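Local coordinates for double stranded RNA binding protein A (Xenopus laevis, PDB 1DI2) that binds double-stranded RNA, here through the second of its double-stranded RNA-binding domains, at residues S5-E8 with L9-K13. The protein carries 1 engineered substitution. Sequence-based numbering, arbitrary orientation.
Sequences SLQE and LAVQK
L6 and L9, one helical turn apart, meet through single methyl groups: CD1 of L6 lies 4.2 Å from CD2 of L9, a loose apolar touch along one flank of the helix. The two leucines share a rotamer, with CG anti to the backbone N (chi1 176° in each); with this i to i+3 spacing, that brings one methyl of each together. At its base the L9 side chain is closer in, its CB resting 3.4 Å from the carbonyl oxygen of L6 and a little farther from that of S5.

Another side of the helix carries Q7 and V11. The CG2 methyl of V11 sits over the preceding turn, 3.3 Å from Q7 O, and is 4.4 Å from CG of the glutamine, whose chain runs outward from the helix. V11 CG2 reaches that carbonyl because it is the branch beside its own backbone N, whereas CG1 is anti to that N. CB of Q12, placed by the backbone alone, lies 3.2 Å from E8 O, while the end of the glutamine leads away.

The backbone forms the i to i+4 ladder of an alpha-helix. The amide of A10 gives a nearly straight bond to L6 O, with an N-H...O angle of 174°, and V11 N binds Q7 O almost as directly. The first and last of the four bonds between 5-8 and 9-13, L9 N to S5 O and Q12 N to E8 O (2.8 Å), are more bent. S5 OG is hydrogen-bonded to M1 O.

This is the N-terminal helix 2-13 of the alpha-beta-beta-beta-alpha double-stranded RNA-binding fold, about 18 Å from the bound nucleic acid at the contact's nearest atom. L6 packs on L63 and L64, and L9 on F67, of helix 52-68, while Q7 and V11 touch L17 in the loop leading to strand 19-26.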
loop_
_atom_site.group_PDB
_atom_site.type_symbol
_atom_site.label_atom_id
_atom_site.label_comp_id
_atom_site.label_asym_id
_atom_site.label_seq_id
_atom_site.Cartn_x
_atom_site.Cartn_y
_atom_site.Cartn_z
ATOM N N SER E 5 3.408 8.201 -15.457
ATOM C CA SER E 5 3.783 9.578 -15.742
ATOM C C SER E 5 5.237 9.671 -16.190
ATOM O O SER E 5 5.566 10.461 -17.075
ATOM C CB SER E 5 3.544 10.457 -14.516
ATOM O OG SER E 5 2.156 10.584 -14.261
ATOM N N LEU E 6 6.097 8.857 -15.594
ATOM C CA LEU E 6 7.505 8.864 -15.962
ATOM C C LEU E 6 7.682 8.325 -17.389
ATOM O O LEU E 6 8.457 8.870 -18.181
ATOM C CB LEU E 6 8.321 8.022 -14.978
ATOM C CG LEU E 6 9.803 7.907 -15.356
ATOM C CD1 LEU E 6 10.422 9.300 -15.397
ATOM C CD2 LEU E 6 10.537 7.054 -14.343
ATOM N N GLN E 7 6.953 7.260 -17.726
ATOM C CA GLN E 7 7.057 6.687 -19.068
ATOM C C GLN E 7 6.652 7.711 -20.121
ATOM O O GLN E 7 7.328 7.855 -21.149
ATOM C CB GLN E 7 6.171 5.439 -19.212
ATOM C CG GLN E 7 6.176 4.854 -20.617
ATOM C CD GLN E 7 5.431 3.530 -20.718
ATOM O OE1 GLN E 7 5.782 2.555 -20.050
ATOM N NE2 GLN E 7 4.402 3.489 -21.560
ATOM N N GLU E 8 5.549 8.418 -19.864
ATOM C CA GLU E 8 5.048 9.427 -20.797
ATOM C C GLU E 8 6.040 10.559 -20.988
ATOM O O GLU E 8 6.210 11.066 -22.106
ATOM C CB GLU E 8 3.700 9.958 -20.310
ATOM C CG GLU E 8 2.545 8.999 -20.594
ATOM C CD GLU E 8 1.255 9.438 -19.941
ATOM O OE1 GLU E 8 0.900 10.628 -20.056
ATOM O OE2 GLU E 8 0.593 8.584 -19.322
ATOM N N LEU E 9 6.675 10.962 -19.890
ATOM C CA LEU E 9 7.691 12.008 -19.932
ATOM C C LEU E 9 8.782 11.576 -20.908
ATOM O O LEU E 9 9.105 12.300 -21.858
ATOM C CB LEU E 9 8.306 12.199 -18.540
ATOM C CG LEU E 9 9.470 13.189 -18.414
ATOM C CD1 LEU E 9 8.987 14.572 -18.807
ATOM C CD2 LEU E 9 10.011 13.201 -16.976
ATOM N N ALA E 10 9.331 10.385 -20.672
ATOM C CA ALA E 10 10.404 9.831 -21.508
ATOM C C ALA E 10 10.012 9.795 -22.985
ATOM O O ALA E 10 10.759 10.267 -23.853
ATOM C CB ALA E 10 10.781 8.406 -21.027
ATOM N N VAL E 11 8.840 9.237 -23.272
ATOM C CA VAL E 11 8.366 9.140 -24.644
ATOM C C VAL E 11 8.209 10.523 -25.265
ATOM O O VAL E 11 8.534 10.733 -26.433
ATOM C CB VAL E 11 7.012 8.376 -24.718
ATOM C CG1 VAL E 11 6.429 8.457 -26.132
ATOM C CG2 VAL E 11 7.230 6.909 -24.346
ATOM N N GLN E 12 7.712 11.469 -24.479
ATOM C CA GLN E 12 7.513 12.825 -24.971
ATOM C C GLN E 12 8.849 13.517 -25.220
ATOM O O GLN E 12 9.003 14.262 -26.189
ATOM C CB GLN E 12 6.648 13.603 -23.965
ATOM C CG GLN E 12 6.390 15.076 -24.282
ATOM C CD GLN E 12 7.505 15.993 -23.802
ATOM O OE1 GLN E 12 8.619 15.969 -24.325
ATOM N NE2 GLN E 12 7.207 16.805 -22.785
ATOM N N LYS E 13 9.816 13.235 -24.354
ATOM C CA LYS E 13 11.157 13.813 -24.445
ATOM C C LYS E 13 12.047 13.132 -25.482
ATOM O O LYS E 13 13.092 13.671 -25.852
ATOM C CB LYS E 13 11.862 13.716 -23.087
ATOM C CG LYS E 13 11.331 14.648 -21.995
ATOM C CD LYS E 13 11.764 16.084 -22.229
ATOM C CE LYS E 13 11.345 16.986 -21.076
ATOM N NZ LYS E 13 11.835 18.383 -21.244
#